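Local coordinates for segregation and condensation protein A (PDB 6IVH) that probably serves as the kleisin subunit of an archaeal Smc-based condensin, acting in chromosome organisation, and is represented here by its N-terminal domain, at residues 56-61 with 116-121; 29-34 with 64-69; 15-20 with 39-44. All blocks are in the same frame, centred on the assembly; numbering follows the deposited sequence.

Centres lie about 14 Å apart for interactions 1 and 2 and for 2 and 3, and about 16 Å for 1 and 3, which sit on opposite sides of the chain's centre. Interaction 3 joins helix 11-20 to 31-47, interaction 2 joins 31-47 to 54-72, and interaction 1 joins 54-72 to 107-120, which follows the unmodelled residues 75-96. Along the chain, interaction 2 alternates with each of the others, whereas interaction 3 closes before interaction 1 opens. Direct packing connects them: L34 meets L15 and L18, and A117 meets R65. Together the three contacts link all four helices of the N-terminal domain into one bundle.

Interaction 1. Residues 56-61 with 116-121; sequences AILAAS and DALEEA
A59 and L118 mark the closest backbone approach between 56-61 and 116-121, their CA atoms 6.8 Å apart, a close approach consistent with the small side chain of A59. No hydrogen bond crosses between the segments; the contact is apolar and buries 176 Å² in all. Its centre is the CD2 methyl of L118. L118 carries CG beside its backbone N (chi1 -79°), and although its CB does not point straight across, the CD2 branch reaches the other helix. There it meets L58 CD2 at 3.6 Å and L58 CG at 3.7 Å. On its A59 side the same L118 methyl approaches the backbone N of A59 at 3.8 Å and A59 CB at 4.3 Å.

L58 does point directly across. Its CG stands opposite the backbone N (chi1 174°), and the two leucines slide past one another in opposite directions, with L118 CD2 lying alongside CB, CG and CD2 of L58. L58 CD2 also reaches A121 CB, 3.7 Å away, and extends the apolar seam to the last modelled residue. At the margin, E119 forms a salt bridge with R55, while Y38 of helix 31-47 packs against A59, and its hydroxyl is hydrogen-bonded to A56 O.

L118 also touches R55 and I62. With L58 and A59 these residues occupy positions i, i+3, i+4 and i+7 of helix 54-72, the four-residue hole of knobs-into-holes packing, with L118 as the knob. Such packing is consistent with the predicted coiled coil that takes in most of helix 107-120, in the helical N-terminal domain of this kleisin.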
loop_
_atom_site.group_PDB
_atom_site.type_symbol
_atom_site.label_atom_id
_atom_site.label_comp_id
_atom_site.label_asym_id
_atom_site.label_seq_id
_atom_site.Cartn_x
_atom_site.Cartn_y
_atom_site.Cartn_z
ATOM N N ALA A 56 7.462 4.150 -3.913
ATOM C CA ALA A 56 7.252 3.243 -2.790
ATOM C C ALA A 56 7.280 3.981 -1.458
ATOM O O ALA A 56 6.594 3.577 -0.512
ATOM C CB ALA A 56 8.300 2.131 -2.806
ATOM N N ILE A 57 8.064 5.055 -1.362
ATOM C CA ILE A 57 8.050 5.876 -0.157
ATOM C C ILE A 57 6.760 6.683 -0.083
ATOM O O ILE A 57 6.120 6.763 0.972
ATOM C CB ILE A 57 9.292 6.784 -0.116
ATOM C CG1 ILE A 57 10.571 5.944 -0.015
ATOM C CG2 ILE A 57 9.201 7.767 1.035
ATOM C CD1 ILE A 57 11.846 6.758 -0.094
ATOM N N LEU A 58 6.354 7.285 -1.205
ATOM C CA LEU A 58 5.122 8.067 -1.233
ATOM C C LEU A 58 3.891 7.194 -1.017
ATOM O O LEU A 58 2.908 7.649 -0.418
ATOM C CB LEU A 58 5.015 8.819 -2.561
ATOM C CG LEU A 58 3.720 9.581 -2.848
ATOM C CD1 LEU A 58 3.473 10.648 -1.794
ATOM C CD2 LEU A 58 3.767 10.195 -4.236
ATOM N N ALA A 59 3.924 5.945 -1.491
ATOM C CA ALA A 59 2.780 5.058 -1.318
ATOM C C ALA A 59 2.505 4.772 0.152
ATOM O O ALA A 59 1.355 4.525 0.532
ATOM C CB ALA A 59 3.009 3.753 -2.082
ATOM N N ALA A 60 3.543 4.798 0.991
ATOM C CA ALA A 60 3.344 4.589 2.422
ATOM C C ALA A 60 2.485 5.695 3.022
ATOM O O ALA A 60 1.570 5.428 3.810
ATOM C CB ALA A 60 4.695 4.508 3.134
ATOM N N SER A 61 2.767 6.951 2.657
ATOM C CA SER A 61 1.966 8.066 3.154
ATOM C C SER A 61 0.523 7.961 2.677
ATOM O O SER A 61 -0.411 8.284 3.421
ATOM C CB SER A 61 2.581 9.394 2.709
ATOM O OG SER A 61 3.946 9.479 3.082
ATOM N N ASP A 116 -3.656 5.894 -8.765
ATOM C CA ASP A 116 -4.333 7.161 -9.027
ATOM C C ASP A 116 -3.898 8.227 -8.031
ATOM O O ASP A 116 -3.725 9.396 -8.399
ATOM C CB ASP A 116 -5.851 6.975 -8.986
ATOM C CG ASP A 116 -6.423 6.545 -10.326
ATOM O OD1 ASP A 116 -5.724 6.691 -11.352
ATOM O OD2 ASP A 116 -7.577 6.065 -10.354
ATOM N N ALA A 117 -3.712 7.844 -6.766
ATOM C CA ALA A 117 -3.228 8.795 -5.774
ATOM C C ALA A 117 -1.757 9.126 -5.987
ATOM O O ALA A 117 -1.331 10.253 -5.710
ATOM C CB ALA A 117 -3.451 8.248 -4.365
ATOM N N LEU A 118 -0.972 8.164 -6.475
ATOM C CA LEU A 118 0.448 8.413 -6.702
ATOM C C LEU A 118 0.664 9.411 -7.833
ATOM O O LEU A 118 1.529 10.288 -7.735
ATOM C CB LEU A 118 1.171 7.100 -6.998
ATOM C CG LEU A 118 1.507 6.215 -5.797
ATOM C CD1 LEU A 118 1.864 4.813 -6.245
ATOM C CD2 LEU A 118 2.650 6.820 -5.005
ATOM N N GLU A 119 -0.114 9.300 -8.911
ATOM C CA GLU A 119 0.108 10.153 -10.072
ATOM C C GLU A 119 -0.448 11.560 -9.903
ATOM O O GLU A 119 0.061 12.490 -10.538
ATOM C CB GLU A 119 -0.484 9.508 -11.327
ATOM C CG GLU A 119 0.541 8.751 -12.167
ATOM C CD GLU A 119 0.932 7.414 -11.563
ATOM O OE1 GLU A 119 2.056 7.307 -11.030
ATOM O OE2 GLU A 119 0.121 6.466 -11.636
ATOM N N GLU A 120 -1.469 11.750 -9.070
ATOM C CA GLU A 120 -1.939 13.099 -8.789
ATOM C C GLU A 120 -1.220 13.740 -7.610
ATOM O O GLU A 120 -1.375 14.947 -7.391
ATOM C CB GLU A 120 -3.453 13.105 -8.542
ATOM C CG GLU A 120 -4.252 13.695 -9.702
ATOM C CD GLU A 120 -5.598 14.243 -9.267
ATOM O OE1 GLU A 120 -6.580 13.472 -9.237
ATOM O OE2 GLU A 120 -5.672 15.451 -8.952
ATOM N N ALA A 121 -0.437 12.977 -6.856
ATOM C CA ALA A 121 0.404 13.556 -5.817
ATOM C C ALA A 121 1.534 14.354 -6.462
ATOM O O ALA A 121 2.510 14.712 -5.806
ATOM C CB ALA A 121 0.961 12.474 -4.911
#

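Interaction 2. Residues 29-34 with 64-69; sequences IDIVDL and VRMKSE
The flat groups that meet side chains between 29-34 and 64-69 are peptide groups: K67 CB lies over a face of the I31 peptide, 3.6 Å from I31 O. V32 CG2 approaches K67 O at 3.6 Å, close to the plane of that carbonyl. In this helical kleisin N-terminal domain, strand 29-30, paired antiparallel with 104-105, leads straight into helix 31-47, whose N-capped start packs against the C-terminal half of helix 54-72, V32 and K67 CA atoms only 4.5 Å apart. D30 supplies the cap. Its OD1 accepts from V32 N at 3.2 Å, on the anti side and 34° out of the carboxylate plane, and the same oxygen is salt-bridged to R103.

I31 points at helix 54-72 and crosses the selenomethionine M66 at about a right angle, CG1 against M66 CB at 3.9 Å. With CG1 opposite the backbone N (chi1 -169°), CG2 is left to face M66 O. V32 crosses K67 in the same perpendicular manner, its CG1 against CD of the lysine. Behind the contact, V64 O accepts from both S68 OG and S68 N, which approach it from opposite faces of its carbonyl plane.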
loop_
_atom_site.group_PDB
_atom_site.type_symbol
_atom_site.label_atom_id
_atom_site.label_comp_id
_atom_site.label_asym_id
_atom_site.label_seq_id
_atom_site.Cartn_x
_atom_site.Cartn_y
_atom_site.Cartn_z
ATOM N N ILE A 29 -8.926 -7.285 1.061
ATOM C CA ILE A 29 -7.788 -6.619 1.679
ATOM C C ILE A 29 -8.309 -5.641 2.720
ATOM O O ILE A 29 -9.223 -4.855 2.443
ATOM C CB ILE A 29 -6.932 -5.893 0.627
ATOM C CG1 ILE A 29 -6.533 -6.841 -0.506
ATOM C CG2 ILE A 29 -5.700 -5.283 1.277
ATOM C CD1 ILE A 29 -5.638 -6.193 -1.536
ATOM N N ASP A 30 -7.738 -5.686 3.919
ATOM C CA ASP A 30 -8.051 -4.715 4.962
ATOM C C ASP A 30 -7.028 -3.588 4.877
ATOM O O ASP A 30 -5.856 -3.781 5.218
ATOM C CB ASP A 30 -8.042 -5.376 6.340
ATOM C CG ASP A 30 -8.697 -4.513 7.410
ATOM O OD1 ASP A 30 -8.721 -3.274 7.256
ATOM O OD2 ASP A 30 -9.190 -5.081 8.409
ATOM N N ILE A 31 -7.470 -2.410 4.425
ATOM C CA ILE A 31 -6.541 -1.309 4.173
ATOM C C ILE A 31 -5.876 -0.848 5.464
ATOM O O ILE A 31 -4.752 -0.330 5.443
ATOM C CB ILE A 31 -7.263 -0.147 3.459
ATOM C CG1 ILE A 31 -6.257 0.886 2.951
ATOM C CG2 ILE A 31 -8.261 0.520 4.384
ATOM C CD1 ILE A 31 -5.263 0.329 1.965
ATOM N N VAL A 32 -6.544 -1.031 6.605
ATOM C CA VAL A 32 -5.929 -0.702 7.886
ATOM C C VAL A 32 -4.847 -1.719 8.227
ATOM O O VAL A 32 -3.739 -1.358 8.642
ATOM C CB VAL A 32 -7.000 -0.623 8.989
ATOM C CG1 VAL A 32 -6.357 -0.355 10.342
ATOM C CG2 VAL A 32 -8.023 0.456 8.658
ATOM N N ASP A 33 -5.147 -3.005 8.044
ATOM C CA ASP A 33 -4.155 -4.038 8.318
ATOM C C ASP A 33 -3.080 -4.084 7.241
ATOM O O ASP A 33 -1.933 -4.444 7.528
ATOM C CB ASP A 33 -4.840 -5.399 8.447
ATOM C CG ASP A 33 -5.903 -5.415 9.530
ATOM O OD1 ASP A 33 -5.843 -4.558 10.439
ATOM O OD2 ASP A 33 -6.798 -6.285 9.473
ATOM N N LEU A 34 -3.426 -3.718 6.003
ATOM C CA LEU A 34 -2.454 -3.744 4.914
ATOM C C LEU A 34 -1.404 -2.652 5.068
ATOM O O LEU A 34 -0.253 -2.841 4.656
ATOM C CB LEU A 34 -3.173 -3.605 3.570
ATOM C CG LEU A 34 -2.390 -3.690 2.251
ATOM C CD1 LEU A 34 -1.789 -2.348 1.834
ATOM C CD2 LEU A 34 -1.314 -4.761 2.330
ATOM N N VAL A 64 -1.274 5.284 4.685
ATOM C CA VAL A 64 -1.579 5.757 6.031
ATOM C C VAL A 64 -2.844 6.606 6.021
ATOM O O VAL A 64 -3.697 6.483 6.909
ATOM C CB VAL A 64 -0.379 6.523 6.615
ATOM C CG1 VAL A 64 -0.772 7.215 7.912
ATOM C CG2 VAL A 64 0.783 5.575 6.859
ATOM N N ARG A 65 -2.993 7.472 5.014
ATOM C CA ARG A 65 -4.212 8.267 4.909
ATOM C C ARG A 65 -5.421 7.392 4.609
ATOM O O ARG A 65 -6.497 7.591 5.185
ATOM C CB ARG A 65 -4.055 9.342 3.834
ATOM C CG ARG A 65 -5.353 10.075 3.518
ATOM C CD ARG A 65 -5.179 11.084 2.394
ATOM N NE ARG A 65 -4.662 10.466 1.174
ATOM C CZ ARG A 65 -5.415 9.844 0.272
ATOM N NH1 ARG A 65 -6.725 9.746 0.451
ATOM N NH2 ARG A 65 -4.855 9.316 -0.808
HETATM N N MSE A 66 -5.265 6.417 3.718
HETATM C CA MSE A 66 -6.377 5.553 3.339
HETATM C C MSE A 66 -6.839 4.689 4.507
HETATM O O MSE A 66 -8.008 4.304 4.577
HETATM C CB MSE A 66 -5.991 4.673 2.149
HETATM C CG MSE A 66 -5.774 5.454 0.866
HETATM SE SE MSE A 66 -5.235 4.330 -0.626
HETATM C CE MSE A 66 -6.874 3.295 -0.816
ATOM N N LYS A 67 -5.922 4.387 5.425
ATOM C CA LYS A 67 -6.288 3.622 6.610
ATOM C C LYS A 67 -6.830 4.505 7.726
ATOM O O LYS A 67 -7.633 4.036 8.541
ATOM C CB LYS A 67 -5.090 2.811 7.119
ATOM C CG LYS A 67 -4.389 3.382 8.344
ATOM C CD LYS A 67 -3.650 2.287 9.104
ATOM C CE LYS A 67 -2.912 2.835 10.320
ATOM N NZ LYS A 67 -1.767 3.713 9.941
ATOM N N SER A 68 -6.418 5.775 7.777
ATOM C CA SER A 68 -6.992 6.694 8.754
ATOM C C SER A 68 -8.442 7.006 8.414
ATOM O O SER A 68 -9.314 6.996 9.291
ATOM C CB SER A 68 -6.167 7.979 8.821
ATOM O OG SER A 68 -4.866 7.737 9.325
ATOM N N GLU A 69 -8.719 7.287 7.138
ATOM C CA GLU A 69 -10.091 7.553 6.724
ATOM C C GLU A 69 -10.955 6.304 6.853
ATOM O O GLU A 69 -12.135 6.395 7.208
ATOM C CB GLU A 69 -10.109 8.085 5.292
ATOM C CG GLU A 69 -9.197 9.282 5.075
ATOM C CD GLU A 69 -9.135 9.718 3.623
ATOM O OE1 GLU A 69 -9.416 10.904 3.345
ATOM O OE2 GLU A 69 -8.806 8.876 2.759
#

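Interaction 3. Residues 15-20 with 39-44; sequences LLQLVQ and IERLRE
Q17 and R41 are the two side chains that meet between 15-20 and 39-44, each pointing toward the other helix, 11-20 or 31-47. Their chains cross at about a right angle, yet the amide and guanidinium planes are only 24° apart, so the flat ends stack. Q17 CD sits 3.4 Å above the guanidinium plane, displaced toward its rim.

Both chains bend at the second torsion. In Q17, CG leaves opposite the backbone N and chi2 of -91° then turns the amide to lie over the arginine. In R41 the corresponding turn, chi2 70°, is followed by extended torsions that carry the guanidinium beneath it. Q17 OE1 comes to 3.1 Å from R41 NE, but it lies over the face, where the N-H does not point; the angle is too poor for a hydrogen bond.

The edge is used differently. R41 NH1 donates to E44 OE1 at 3.0 Å in a salt bridge one helical turn further on, with the carboxylate oxygen nearly in the guanidinium plane. I14 of helix 11-20 also touches R41.

The result is an offset amide-guanidinium stack bridging helices 11-20 and 31-47 on the surface of the helical domain. Its chemistry divides the guanidinium by direction: the salt bridge, nearly in plane, probably limits its rotation, while the amide oxygen over the face probably gains electrostatic attraction to the cation without a directed bond.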
loop_
_atom_site.group_PDB
_atom_site.type_symbol
_atom_site.label_atom_id
_atom_site.label_comp_id
_atom_site.label_asym_id
_atom_site.label_seq_id
_atom_site.Cartn_x
_atom_site.Cartn_y
_atom_site.Cartn_z
ATOM N N LEU A 15 3.667 -4.893 -2.644
ATOM C CA LEU A 15 2.304 -5.407 -2.551
ATOM C C LEU A 15 2.212 -6.837 -3.071
ATOM O O LEU A 15 1.536 -7.677 -2.465
ATOM C CB LEU A 15 1.345 -4.488 -3.309
ATOM C CG LEU A 15 1.162 -3.087 -2.716
ATOM C CD1 LEU A 15 0.520 -2.146 -3.724
ATOM C CD2 LEU A 15 0.333 -3.157 -1.438
ATOM N N LEU A 16 2.895 -7.136 -4.182
ATOM C CA LEU A 16 2.848 -8.487 -4.741
ATOM C C LEU A 16 3.480 -9.508 -3.799
ATOM O O LEU A 16 2.977 -10.632 -3.662
ATOM C CB LEU A 16 3.540 -8.532 -6.106
ATOM C CG LEU A 16 2.836 -7.879 -7.292
ATOM C CD1 LEU A 16 3.691 -7.949 -8.544
ATOM C CD2 LEU A 16 1.516 -8.568 -7.521
ATOM N N GLN A 17 4.596 -9.149 -3.164
ATOM C CA GLN A 17 5.257 -10.066 -2.240
ATOM C C GLN A 17 4.408 -10.312 -0.998
ATOM O O GLN A 17 4.495 -11.383 -0.386
ATOM C CB GLN A 17 6.635 -9.515 -1.858
ATOM C CG GLN A 17 7.488 -10.453 -0.988
ATOM C CD GLN A 17 7.288 -10.240 0.504
ATOM O OE1 GLN A 17 6.836 -9.179 0.944
ATOM N NE2 GLN A 17 7.629 -11.254 1.292
ATOM N N LEU A 18 3.597 -9.328 -0.604
ATOM C CA LEU A 18 2.636 -9.550 0.472
ATOM C C LEU A 18 1.549 -10.520 0.034
ATOM O O LEU A 18 1.130 -11.387 0.808
ATOM C CB LEU A 18 2.019 -8.221 0.915
ATOM C CG LEU A 18 2.919 -7.219 1.644
ATOM C CD1 LEU A 18 2.171 -5.919 1.904
ATOM C CD2 LEU A 18 3.426 -7.819 2.944
ATOM N N VAL A 19 1.082 -10.390 -1.208
ATOM C CA VAL A 19 0.106 -11.334 -1.739
ATOM C C VAL A 19 0.742 -12.707 -1.922
ATOM O O VAL A 19 0.185 -13.729 -1.506
ATOM C CB VAL A 19 -0.479 -10.807 -3.061
ATOM C CG1 VAL A 19 -1.326 -11.876 -3.728
ATOM C CG2 VAL A 19 -1.290 -9.546 -2.818
ATOM N N GLN A 20 1.926 -12.746 -2.540
ATOM C CA GLN A 20 2.528 -14.019 -2.922
ATOM C C GLN A 20 2.966 -14.834 -1.709
ATOM O O GLN A 20 3.022 -16.067 -1.784
ATOM C CB GLN A 20 3.705 -13.767 -3.866
ATOM C CG GLN A 20 4.365 -15.021 -4.403
ATOM C CD GLN A 20 5.617 -15.388 -3.632
ATOM O OE1 GLN A 20 6.266 -14.529 -3.035
ATOM N NE2 GLN A 20 5.959 -16.670 -3.635
ATOM N N ILE A 39 4.402 -1.107 5.558
ATOM C CA ILE A 39 5.478 -0.391 6.236
ATOM C C ILE A 39 6.475 -1.371 6.841
ATOM O O ILE A 39 7.689 -1.130 6.824
ATOM C CB ILE A 39 4.890 0.558 7.296
ATOM C CG1 ILE A 39 4.096 1.677 6.615
ATOM C CG2 ILE A 39 5.988 1.120 8.185
ATOM C CD1 ILE A 39 3.470 2.662 7.581
ATOM N N GLU A 40 5.982 -2.488 7.384
ATOM C CA GLU A 40 6.877 -3.526 7.891
ATOM C C GLU A 40 7.852 -3.974 6.812
ATOM O O GLU A 40 9.070 -3.972 7.021
ATOM C CB GLU A 40 6.072 -4.720 8.410
ATOM C CG GLU A 40 5.369 -4.494 9.742
ATOM C CD GLU A 40 4.467 -5.654 10.131
ATOM O OE1 GLU A 40 4.690 -6.778 9.632
ATOM O OE2 GLU A 40 3.533 -5.442 10.934
ATOM N N ARG A 41 7.328 -4.348 5.643
ATOM C CA ARG A 41 8.190 -4.797 4.554
ATOM C C ARG A 41 9.073 -3.666 4.047
ATOM O O ARG A 41 10.247 -3.887 3.728
ATOM C CB ARG A 41 7.345 -5.371 3.417
ATOM C CG ARG A 41 8.147 -5.786 2.199
ATOM C CD ARG A 41 8.992 -7.018 2.494
ATOM N NE ARG A 41 9.536 -7.601 1.273
ATOM C CZ ARG A 41 10.468 -8.547 1.244
ATOM N NH1 ARG A 41 10.971 -9.023 2.376
ATOM N NH2 ARG A 41 10.901 -9.012 0.081
ATOM N N LEU A 42 8.529 -2.449 3.971
ATOM C CA LEU A 42 9.333 -1.304 3.550
ATOM C C LEU A 42 10.504 -1.078 4.496
ATOM O O LEU A 42 11.601 -0.705 4.064
ATOM C CB LEU A 42 8.462 -0.053 3.472
ATOM C CG LEU A 42 9.155 1.206 2.956
ATOM C CD1 LEU A 42 9.674 0.977 1.547
ATOM C CD2 LEU A 42 8.209 2.394 3.001
ATOM N N ARG A 43 10.292 -1.301 5.794
ATOM C CA ARG A 43 11.386 -1.185 6.750
ATOM C C ARG A 43 12.417 -2.288 6.552
ATOM O O ARG A 43 13.613 -2.066 6.782
ATOM C CB ARG A 43 10.832 -1.207 8.176
ATOM C CG ARG A 43 11.885 -1.165 9.260
ATOM C CD ARG A 43 11.260 -0.880 10.612
ATOM N NE ARG A 43 10.605 0.424 10.636
ATOM C CZ ARG A 43 11.241 1.573 10.844
ATOM N NH1 ARG A 43 12.553 1.582 11.040
ATOM N NH2 ARG A 43 10.567 2.716 10.854
ATOM N N GLU A 44 11.981 -3.474 6.121
ATOM C CA GLU A 44 12.918 -4.569 5.894
ATOM C C GLU A 44 13.896 -4.238 4.773
ATOM O O GLU A 44 15.103 -4.470 4.906
ATOM C CB GLU A 44 12.156 -5.858 5.579
ATOM C CG GLU A 44 11.299 -6.383 6.727
ATOM C CD GLU A 44 10.567 -7.669 6.373
ATOM O OE1 GLU A 44 10.774 -8.190 5.255
ATOM O OE2 GLU A 44 9.779 -8.157 7.213
#